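Local coordinates for high choriolytic enzyme 1 (Oryzias latipes, PDB 3VTG), which digests the inner layer of the fish egg envelope at hatching, acting as a zinc-dependent endopeptidase of the astacin family, at residues V35-G40 with G90-G95; R43-N46 with C50-F53; S114-D117 with R121-W124; P129-N134 with D158-A163. One frame throughout, in Å; residues are numbered along the deposited sequence.

Contact 1. Residues V35-G40 with G90-G95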
loop_
_atom_site.group_PDB
_atom_site.type_symbol
_atom_site.label_atom_id
_atom_site.label_comp_id
_atom_site.label_asym_id
_atom_site.label_seq_id
_atom_site.Cartn_x
_atom_site.Cartn_y
_atom_site.Cartn_z
ATOM N N VAL A 35 -0.483 11.216 -15.999
ATOM C CA VAL A 35 0.870 11.298 -15.445
ATOM C C VAL A 35 0.891 12.270 -14.261
ATOM O O VAL A 35 1.449 11.962 -13.206
ATOM C CB VAL A 35 1.906 11.738 -16.507
ATOM C CG1 VAL A 35 3.258 12.010 -15.860
ATOM C CG2 VAL A 35 2.051 10.680 -17.592
ATOM N N ALA A 36 0.266 13.433 -14.437
ATOM C CA ALA A 36 0.203 14.449 -13.382
ATOM C C ALA A 36 -0.520 13.952 -12.127
ATOM O O ALA A 36 -0.119 14.285 -11.013
ATOM C CB ALA A 36 -0.424 15.733 -13.905
ATOM N N THR A 37 -1.562 13.143 -12.312
ATOM C CA THR A 37 -2.285 12.548 -11.187
ATOM C C THR A 37 -1.387 11.597 -10.396
ATOM O O THR A 37 -1.344 11.649 -9.163
ATOM C CB THR A 37 -3.576 11.839 -11.653
ATOM O OG1 THR A 37 -4.452 12.803 -12.252
ATOM C CG2 THR A 37 -4.303 11.177 -10.484
ATOM N N ILE A 38 -0.658 10.748 -11.114
ATOM C CA ILE A 38 0.273 9.805 -10.498
ATOM C C ILE A 38 1.380 10.551 -9.745
ATOM O O ILE A 38 1.667 10.240 -8.588
ATOM C CB ILE A 38 0.865 8.831 -11.541
ATOM C CG1 ILE A 38 -0.249 7.968 -12.148
ATOM C CG2 ILE A 38 1.948 7.951 -10.917
ATOM C CD1 ILE A 38 0.087 7.366 -13.499
ATOM N N GLU A 39 1.976 11.551 -10.391
ATOM C CA GLU A 39 3.050 12.318 -9.763
ATOM C C GLU A 39 2.535 13.148 -8.581
ATOM O O GLU A 39 3.249 13.343 -7.598
ATOM C CB GLU A 39 3.809 13.165 -10.797
ATOM C CG GLU A 39 4.596 12.318 -11.798
ATOM C CD GLU A 39 5.537 13.111 -12.698
ATOM O OE1 GLU A 39 5.247 14.291 -12.995
ATOM O OE2 GLU A 39 6.569 12.542 -13.130
ATOM N N GLY A 40 1.287 13.606 -8.669
ATOM C CA GLY A 40 0.637 14.306 -7.561
ATOM C C GLY A 40 0.516 13.433 -6.324
ATOM O O GLY A 40 0.795 13.878 -5.208
ATOM N N GLY A 90 -10.181 2.355 -13.253
ATOM C CA GLY A 90 -10.593 2.150 -11.864
ATOM C C GLY A 90 -9.645 2.589 -10.764
ATOM O O GLY A 90 -9.985 2.490 -9.582
ATOM N N CYS A 91 -8.467 3.084 -11.134
ATOM C CA CYS A 91 -7.416 3.335 -10.144
ATOM C C CYS A 91 -6.851 4.755 -10.125
ATOM O O CYS A 91 -5.996 5.061 -9.291
ATOM C CB CYS A 91 -6.259 2.350 -10.335
ATOM S SG CYS A 91 -6.737 0.620 -10.492
ATOM N N MET A 92 -7.311 5.618 -11.028
ATOM C CA MET A 92 -6.705 6.948 -11.176
ATOM C C MET A 92 -7.223 7.944 -10.132
ATOM O O MET A 92 -7.871 8.944 -10.457
ATOM C CB MET A 92 -6.881 7.475 -12.605
ATOM C CG MET A 92 -5.976 8.647 -12.968
ATOM S SD MET A 92 -4.207 8.301 -12.855
ATOM C CE MET A 92 -3.986 7.120 -14.184
ATOM N N TYR A 93 -6.925 7.641 -8.872
ATOM C CA TYR A 93 -7.341 8.445 -7.731
ATOM C C TYR A 93 -6.173 8.499 -6.769
ATOM O O TYR A 93 -5.506 7.487 -6.536
ATOM C CB TYR A 93 -8.568 7.825 -7.058
ATOM C CG TYR A 93 -9.739 7.677 -7.998
ATOM C CD1 TYR A 93 -10.596 8.747 -8.248
ATOM C CD2 TYR A 93 -9.976 6.470 -8.658
ATOM C CE1 TYR A 93 -11.662 8.619 -9.122
ATOM C CE2 TYR A 93 -11.041 6.333 -9.535
ATOM C CZ TYR A 93 -11.878 7.408 -9.760
ATOM O OH TYR A 93 -12.939 7.279 -10.626
ATOM N N SER A 94 -5.924 9.679 -6.214
ATOM C CA SER A 94 -4.741 9.902 -5.387
ATOM C C SER A 94 -4.559 8.862 -4.279
ATOM O O SER A 94 -3.479 8.297 -4.141
ATOM C CB SER A 94 -4.745 11.309 -4.798
ATOM O OG SER A 94 -3.491 11.592 -4.205
ATOM N N GLY A 95 -5.616 8.608 -3.510
ATOM C CA GLY A 95 -5.545 7.680 -2.383
ATOM C C GLY A 95 -5.204 6.258 -2.788
ATOM O O GLY A 95 -4.413 5.591 -2.120
#
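T37 and I38, on one side of helix 32-43, pack against M92 in the turn that leads into helix 94-105, the zinc-binding helix of the astacin fold, which carries H99, E100 and H103. M92 is the centre of an inverse gamma turn, closed by a hydrogen bond from Y93 N to C91 O of 2.8 Å, and Y93 then takes the N-cap position of the helix. With CG anti to the backbone N (chi1 -164°) and further bends at chi2 and chi3, the methionine chain leaves its own backbone and brings its thioether against helix 32-43. The sulfur does most of the touching: M92 SD lies 3.7 Å from T37 CG2 and 3.8 Å from T37 CB. M92 SD also meets the CG1 branch of I38 at 4.0 Å, and the M92 CE methyl comes within 4.1 Å of I38 CD1. The two side chains cross at about a right angle. T37 turns its methyl to the methionine, while its OG1 bonds to G33 O one helical turn back. I97 adds to the apolar surface beside T37 and M92, and Y30 and I86 also touch M92. Thioether, methyl and branched hydrocarbon meet here without any directional bond between the segments, which implies that dispersion and fit of shape, rather than polar pairing, seat the start of the zinc-binding helix against helix 32-43.

Contact 2. Residues R43-N46 with C50-F53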
loop_
_atom_site.group_PDB
_atom_site.type_symbol
_atom_site.label_atom_id
_atom_site.label_comp_id
_atom_site.label_asym_id
_atom_site.label_seq_id
_atom_site.Cartn_x
_atom_site.Cartn_y
_atom_site.Cartn_z
ATOM N N ARG A 43 3.790 13.005 -4.531
ATOM C CA ARG A 43 4.165 14.159 -3.717
ATOM C C ARG A 43 3.660 14.075 -2.280
ATOM O O ARG A 43 4.205 14.731 -1.397
ATOM C CB ARG A 43 3.706 15.467 -4.366
ATOM C CG ARG A 43 4.594 15.934 -5.508
ATOM C CD ARG A 43 4.353 17.398 -5.859
ATOM N NE ARG A 43 2.984 17.659 -6.308
ATOM C CZ ARG A 43 2.536 17.447 -7.542
ATOM N NH1 ARG A 43 3.334 16.957 -8.484
ATOM N NH2 ARG A 43 1.276 17.722 -7.838
ATOM N N ALA A 44 2.630 13.260 -2.050
ATOM C CA ALA A 44 2.063 13.079 -0.711
ATOM C C ALA A 44 3.072 12.526 0.296
ATOM O O ALA A 44 2.879 12.637 1.507
ATOM C CB ALA A 44 0.830 12.187 -0.772
ATOM N N PHE A 45 4.149 11.932 -0.210
ATOM C CA PHE A 45 5.189 11.355 0.633
ATOM C C PHE A 45 6.242 12.383 1.064
ATOM O O PHE A 45 6.994 12.139 2.008
ATOM C CB PHE A 45 5.851 10.176 -0.090
ATOM C CG PHE A 45 4.947 8.986 -0.260
ATOM C CD1 PHE A 45 4.024 8.929 -1.305
ATOM C CD2 PHE A 45 5.014 7.920 0.628
ATOM C CE1 PHE A 45 3.189 7.833 -1.454
ATOM C CE2 PHE A 45 4.182 6.820 0.481
ATOM C CZ PHE A 45 3.266 6.777 -0.558
ATOM N N ASN A 46 6.281 13.529 0.387
ATOM C CA ASN A 46 7.362 14.507 0.571
ATOM C C ASN A 46 7.370 15.272 1.890
ATOM O O ASN A 46 8.434 15.520 2.459
ATOM C CB ASN A 46 7.392 15.501 -0.596
ATOM C CG ASN A 46 7.747 14.844 -1.918
ATOM O OD1 ASN A 46 8.225 13.709 -1.959
ATOM N ND2 ASN A 46 7.519 15.563 -3.008
ATOM N N CYS A 50 10.911 10.579 4.418
ATOM C CA CYS A 50 12.164 10.714 3.672
ATOM C C CYS A 50 12.132 9.984 2.315
ATOM O O CYS A 50 13.165 9.835 1.651
ATOM C CB CYS A 50 13.368 10.279 4.528
ATOM S SG CYS A 50 13.527 8.515 4.914
ATOM N N ILE A 51 10.937 9.554 1.909
ATOM C CA ILE A 51 10.726 8.901 0.613
ATOM C C ILE A 51 10.606 9.950 -0.492
ATOM O O ILE A 51 9.860 10.920 -0.354
ATOM C CB ILE A 51 9.443 8.025 0.618
ATOM C CG1 ILE A 51 9.468 6.972 1.737
ATOM C CG2 ILE A 51 9.196 7.383 -0.744
ATOM C CD1 ILE A 51 10.600 5.970 1.675
ATOM N N ARG A 52 11.346 9.747 -1.580
ATOM C CA ARG A 52 11.245 10.601 -2.765
ATOM C C ARG A 52 11.131 9.759 -4.034
ATOM O O ARG A 52 12.088 9.106 -4.439
ATOM C CB ARG A 52 12.458 11.536 -2.885
ATOM C CG ARG A 52 12.710 12.446 -1.694
ATOM C CD ARG A 52 11.675 13.553 -1.563
ATOM N NE ARG A 52 11.985 14.395 -0.411
ATOM C CZ ARG A 52 11.537 14.178 0.824
ATOM N NH1 ARG A 52 10.734 13.151 1.083
ATOM N NH2 ARG A 52 11.893 14.996 1.806
ATOM N N PHE A 53 9.957 9.773 -4.655
ATOM C CA PHE A 53 9.782 9.147 -5.958
ATOM C C PHE A 53 10.268 10.121 -7.027
ATOM O O PHE A 53 9.801 11.261 -7.085
ATOM C CB PHE A 53 8.316 8.765 -6.180
ATOM C CG PHE A 53 7.822 7.688 -5.253
ATOM C CD1 PHE A 53 8.107 6.351 -5.507
ATOM C CD2 PHE A 53 7.075 8.009 -4.123
ATOM C CE1 PHE A 53 7.661 5.354 -4.652
ATOM C CE2 PHE A 53 6.623 7.015 -3.265
ATOM C CZ PHE A 53 6.918 5.687 -3.530
HETATM O O HOH W 1 7.858 11.568 -3.725
HETATM O O HOH W 2 10.348 15.441 4.664
#
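F45 and N46 pass alongside I51 and R52, with CA atoms 6.1 Å apart for F45 and I51 and somewhat farther apart for N46 and R52, and no backbone bond joins them. F45 and F53 form an edge-to-face aromatic pair, the planes at 77°. F53 CE2 stands over the F45 face, 3.8 Å from F45 CD1 and offset toward the rim, and the CB atoms of F45 and I51 add apolar contact. On the polar side, R52 bends at chi2 (-71°) and folds back, bringing one guanidinium face over N46 CA and its CD within 3.5 Å of N46 OD1. R52 NH1 donates to I51 O at 2.8 Å from well above the carbonyl plane and also to T49 O, which fixes the guanidinium. Water bridges the rest of the gap: one joins N46 OD1 to F53 N, a second links N46 O to R52 NH2 over a longer bond. The contact closes the short connection between helix 32-43 and strand 51-55, an outermost strand of the mixed sheet. I51 and F53 also touch strand 20-26, and F45 touches N102 and L105 of the zinc-binding helix and I193 of helix 187-196.

Contact 3. Residues S114-D117 with R121-W124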
loop_
_atom_site.group_PDB
_atom_site.type_symbol
_atom_site.label_atom_id
_atom_site.label_comp_id
_atom_site.label_asym_id
_atom_site.label_seq_id
_atom_site.Cartn_x
_atom_site.Cartn_y
_atom_site.Cartn_z
ATOM N N SER A 114 -0.542 -9.526 12.079
ATOM C CA SER A 114 -0.498 -10.676 12.979
ATOM C C SER A 114 -1.453 -10.558 14.166
ATOM O O SER A 114 -1.880 -11.572 14.715
ATOM C CB SER A 114 0.926 -10.893 13.483
ATOM O OG SER A 114 1.383 -9.749 14.178
ATOM N N ASP A 115 -1.782 -9.326 14.552
ATOM C CA ASP A 115 -2.654 -9.068 15.697
ATOM C C ASP A 115 -4.110 -8.764 15.315
ATOM O O ASP A 115 -4.902 -8.366 16.167
ATOM C CB ASP A 115 -2.073 -7.938 16.568
ATOM C CG ASP A 115 -1.912 -6.619 15.818
ATOM O OD1 ASP A 115 -2.183 -6.556 14.600
ATOM O OD2 ASP A 115 -1.505 -5.633 16.459
ATOM N N ARG A 116 -4.460 -8.981 14.048
ATOM C CA ARG A 116 -5.749 -8.535 13.506
ATOM C C ARG A 116 -6.997 -9.098 14.197
ATOM O O ARG A 116 -8.027 -8.427 14.242
ATOM C CB ARG A 116 -5.816 -8.782 11.991
ATOM C CG ARG A 116 -5.901 -10.246 11.576
ATOM C CD ARG A 116 -7.333 -10.656 11.270
ATOM N NE ARG A 116 -7.448 -12.065 10.889
ATOM C CZ ARG A 116 -7.171 -12.547 9.679
ATOM N NH1 ARG A 116 -6.739 -11.741 8.716
ATOM N NH2 ARG A 116 -7.319 -13.843 9.432
ATOM N N ASP A 117 -6.907 -10.319 14.725
ATOM C CA ASP A 117 -8.065 -10.962 15.359
ATOM C C ASP A 117 -8.506 -10.269 16.658
ATOM O O ASP A 117 -9.578 -10.560 17.187
ATOM C CB ASP A 117 -7.820 -12.465 15.575
ATOM C CG ASP A 117 -7.920 -13.273 14.278
ATOM O OD1 ASP A 117 -8.582 -12.821 13.321
ATOM O OD2 ASP A 117 -7.335 -14.379 14.226
ATOM N N ARG A 121 -13.104 -9.217 12.807
ATOM C CA ARG A 121 -13.515 -10.574 12.500
ATOM C C ARG A 121 -13.586 -10.703 10.982
ATOM O O ARG A 121 -14.166 -9.851 10.304
ATOM C CB ARG A 121 -14.876 -10.871 13.134
ATOM C CG ARG A 121 -15.482 -12.202 12.723
ATOM C CD ARG A 121 -16.792 -12.480 13.442
ATOM N NE ARG A 121 -17.832 -11.472 13.203
ATOM C CZ ARG A 121 -18.394 -10.728 14.156
ATOM N NH1 ARG A 121 -18.018 -10.861 15.422
ATOM N NH2 ARG A 121 -19.339 -9.847 13.849
ATOM N N ILE A 122 -12.963 -11.750 10.451
ATOM C CA ILE A 122 -13.066 -12.061 9.029
ATOM C C ILE A 122 -14.246 -13.008 8.847
ATOM O O ILE A 122 -14.254 -14.118 9.392
ATOM C CB ILE A 122 -11.767 -12.696 8.470
ATOM C CG1 ILE A 122 -10.527 -11.848 8.810
ATOM C CG2 ILE A 122 -11.887 -12.940 6.971
ATOM C CD1 ILE A 122 -10.559 -10.406 8.330
ATOM N N ASN A 123 -15.247 -12.561 8.093
ATOM C CA ASN A 123 -16.436 -13.371 7.850
ATOM C C ASN A 123 -16.269 -14.189 6.572
ATOM O O ASN A 123 -16.770 -13.821 5.500
ATOM C CB ASN A 123 -17.689 -12.497 7.809
ATOM C CG ASN A 123 -17.787 -11.562 9.004
ATOM O OD1 ASN A 123 -17.713 -11.990 10.159
ATOM N ND2 ASN A 123 -17.949 -10.276 8.730
ATOM N N TRP A 124 -15.553 -15.302 6.712
ATOM C CA TRP A 124 -15.153 -16.149 5.591
ATOM C C TRP A 124 -16.279 -16.559 4.684
ATOM O O TRP A 124 -16.126 -16.534 3.466
ATOM C CB TRP A 124 -14.398 -17.374 6.099
ATOM C CG TRP A 124 -13.148 -17.014 6.863
ATOM C CD1 TRP A 124 -12.967 -17.008 8.244
ATOM C CD2 TRP A 124 -11.857 -16.579 6.308
ATOM N NE1 TRP A 124 -11.693 -16.617 8.571
ATOM C CE2 TRP A 124 -10.975 -16.342 7.458
ATOM C CE3 TRP A 124 -11.365 -16.368 5.024
ATOM C CZ2 TRP A 124 -9.661 -15.920 7.301
ATOM C CZ3 TRP A 124 -10.040 -15.940 4.879
ATOM C CH2 TRP A 124 -9.212 -15.721 5.992
HETATM O O HOH W 3 -11.402 -13.405 12.258
#
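The R116 guanidinium has I122 CG1 over the centre of one face, 3.5 Å from R116 CZ, and D117 OD1 in its plane at the edge. The indole of W124 carries I122 CG2 over the centre of one of its own faces, while R116 NH2 comes up at the indole edge, 3.8 Å from W124 CZ2. The two branches of I122 thus serve two flat groups; the guanidinium and indole planes stand 64° apart. The CG of R116 lies between the backbone N and the carbonyl carbon (chi1 70°), and a further bend at chi2 swings the head across the isoleucine. The salt bridge from R116 NE to D117 OD1 is 2.8 Å, the oxygen being met from above the carboxylate plane. Strand 120-122 pairs with strand 169-171 in a small antiparallel sheet, and this contact folds the loop that follows the zinc-binding helix back onto that strand. R116 NH1 donates to Q111 O of the same connection and to F135 O, beyond strand 120-122. An alanine here would remove the charged group, and would probably leave F135 O and Q111 O without this donor, D117 OD1 without its guanidinium partner and one side of I122 uncovered. A water donates to D117 OD1 at 3.1 Å and accepts from I122 N, and D117 OD2 forms a salt bridge with K137.

Contact 4. Residues P129-N134 with D158-A163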
loop_
_atom_site.group_PDB
_atom_site.type_symbol
_atom_site.label_atom_id
_atom_site.label_comp_id
_atom_site.label_asym_id
_atom_site.label_seq_id
_atom_site.Cartn_x
_atom_site.Cartn_y
_atom_site.Cartn_z
ATOM N N PRO A 129 -14.916 -16.852 -2.785
ATOM C CA PRO A 129 -13.906 -17.869 -2.466
ATOM C C PRO A 129 -12.534 -17.632 -3.100
ATOM O O PRO A 129 -11.518 -17.743 -2.414
ATOM C CB PRO A 129 -14.545 -19.156 -2.987
ATOM C CG PRO A 129 -16.001 -18.925 -2.774
ATOM C CD PRO A 129 -16.211 -17.475 -3.129
ATOM N N ALA A 130 -12.510 -17.280 -4.385
ATOM C CA ALA A 130 -11.258 -17.022 -5.097
ATOM C C ALA A 130 -10.458 -15.846 -4.528
ATOM O O ALA A 130 -9.270 -15.707 -4.817
ATOM C CB ALA A 130 -11.532 -16.804 -6.577
ATOM N N SER A 131 -11.114 -15.011 -3.723
ATOM C CA SER A 131 -10.486 -13.810 -3.165
ATOM C C SER A 131 -10.196 -13.908 -1.669
ATOM O O SER A 131 -9.652 -12.967 -1.078
ATOM C CB SER A 131 -11.350 -12.582 -3.446
ATOM O OG SER A 131 -11.387 -12.303 -4.833
ATOM N N ALA A 132 -10.547 -15.039 -1.062
ATOM C CA ALA A 132 -10.381 -15.236 0.380
ATOM C C ALA A 132 -8.930 -15.108 0.849
ATOM O O ALA A 132 -8.675 -14.651 1.965
ATOM C CB ALA A 132 -10.981 -16.567 0.813
ATOM N N TYR A 133 -7.981 -15.483 -0.010
ATOM C CA TYR A 133 -6.557 -15.428 0.339
ATOM C C TYR A 133 -6.093 -14.023 0.737
ATOM O O TYR A 133 -5.131 -13.878 1.489
ATOM C CB TYR A 133 -5.685 -15.980 -0.800
ATOM C CG TYR A 133 -5.513 -15.023 -1.959
ATOM C CD1 TYR A 133 -4.422 -14.152 -2.015
ATOM C CD2 TYR A 133 -6.449 -14.976 -2.993
ATOM C CE1 TYR A 133 -4.267 -13.264 -3.068
ATOM C CE2 TYR A 133 -6.303 -14.092 -4.050
ATOM C CZ TYR A 133 -5.211 -13.240 -4.083
ATOM O OH TYR A 133 -5.060 -12.362 -5.130
ATOM N N ASN A 134 -6.782 -12.998 0.230
ATOM C CA ASN A 134 -6.476 -11.600 0.552
ATOM C C ASN A 134 -6.715 -11.257 2.022
ATOM O O ASN A 134 -6.325 -10.187 2.489
ATOM C CB ASN A 134 -7.309 -10.660 -0.322
ATOM C CG ASN A 134 -6.944 -10.744 -1.790
ATOM O OD1 ASN A 134 -5.837 -10.387 -2.192
ATOM N ND2 ASN A 134 -7.885 -11.205 -2.601
ATOM N N ASP A 158 -16.849 -4.282 2.967
ATOM C CA ASP A 158 -17.508 -5.007 1.885
ATOM C C ASP A 158 -16.540 -5.472 0.793
ATOM O O ASP A 158 -16.969 -5.897 -0.276
ATOM C CB ASP A 158 -18.643 -4.160 1.286
ATOM C CG ASP A 158 -18.165 -2.813 0.745
ATOM O OD1 ASP A 158 -17.013 -2.411 1.021
ATOM O OD2 ASP A 158 -18.958 -2.145 0.042
ATOM N N ALA A 159 -15.239 -5.401 1.063
ATOM C CA ALA A 159 -14.234 -5.841 0.097
ATOM C C ALA A 159 -14.438 -7.316 -0.222
ATOM O O ALA A 159 -14.493 -8.148 0.683
ATOM C CB ALA A 159 -12.832 -5.597 0.635
ATOM N N PHE A 160 -14.583 -7.623 -1.510
ATOM C CA PHE A 160 -14.795 -8.996 -1.990
ATOM C C PHE A 160 -16.005 -9.713 -1.372
ATOM O O PHE A 160 -16.017 -10.939 -1.260
ATOM C CB PHE A 160 -13.513 -9.831 -1.833
ATOM C CG PHE A 160 -12.334 -9.269 -2.572
ATOM C CD1 PHE A 160 -12.315 -9.256 -3.963
ATOM C CD2 PHE A 160 -11.245 -8.750 -1.884
ATOM C CE1 PHE A 160 -11.231 -8.738 -4.654
ATOM C CE2 PHE A 160 -10.158 -8.229 -2.571
ATOM C CZ PHE A 160 -10.151 -8.225 -3.957
ATOM N N SER A 161 -17.023 -8.945 -0.985
ATOM C CA SER A 161 -18.271 -9.518 -0.487
ATOM C C SER A 161 -19.027 -10.217 -1.612
ATOM O O SER A 161 -19.117 -9.695 -2.724
ATOM C CB SER A 161 -19.164 -8.441 0.141
ATOM O OG SER A 161 -18.719 -8.070 1.435
ATOM N N ILE A 162 -19.569 -11.395 -1.314
ATOM C CA ILE A 162 -20.388 -12.137 -2.275
ATOM C C ILE A 162 -21.690 -11.395 -2.595
ATOM O O ILE A 162 -22.149 -11.413 -3.731
ATOM C CB ILE A 162 -20.720 -13.561 -1.770
ATOM C CG1 ILE A 162 -19.446 -14.391 -1.592
ATOM C CG2 ILE A 162 -21.670 -14.273 -2.726
ATOM C CD1 ILE A 162 -19.626 -15.598 -0.695
ATOM N N ALA A 163 -22.282 -10.752 -1.591
ATOM C CA ALA A 163 -23.581 -10.096 -1.755
ATOM C C ALA A 163 -23.695 -8.884 -0.841
ATOM O O ALA A 163 -23.025 -8.816 0.195
ATOM C CB ALA A 163 -24.708 -11.081 -1.478
#
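F160 lays its ring over S131, whose CB sits 3.8 Å from the F160 ring centroid and 27° off the normal, a CH-pi contact over the face. S131 OG comes still nearer to the rim, 3.3 Å from F160 CD1. N134 approaches another part of the ring: its ND2 is 3.7 Å from F160 CE2, with amide and ring planes almost parallel, 9° apart. That amide is steadied from its own segment: N134 ND2 donates to S131 O at 2.9 Å, and N134 N reaches the same oxygen. F160 stands in the type II turn from D158 to S161, and its CG, anti to the carbonyl carbon, carries the ring toward S131. A serine in place of F160 would lose the ring, and is likely to leave S131 CB without its aromatic cover and the N134 amide without its ring neighbour. Both segments belong to irregular loops in the C-terminal half of the astacin fold. The N134 side chain lies about 5 Å from that of H109 and about 7 Å from the zinc ion, and touches Y155, whose place in sequence matches the astacin Met-turn tyrosine; the N134 end of the contact thus lies beside the catalytic zinc site.

From the N terminus, helix 32-43 opens contact 1, which closes only when the chain reaches the start of helix 94-105. Within that long loop, contact 2 closes the short connection from helix 32-43 to strand 51-55. Together they join the first helix, the edge of the mixed sheet and the approach to the zinc-binding helix. After that helix the chain enters the other half of the molecule. Contact 3 closes a short loop onto strand 120-122, and contact 4, later in series, spans residues 129 to 163 before strand 169-171. No two contacts cross. Contacts 3 and 4 meet where W124 CZ3 packs 3.5 Å from A132 O; contacts 1 and 3 lie on opposite sides of the chain's centre.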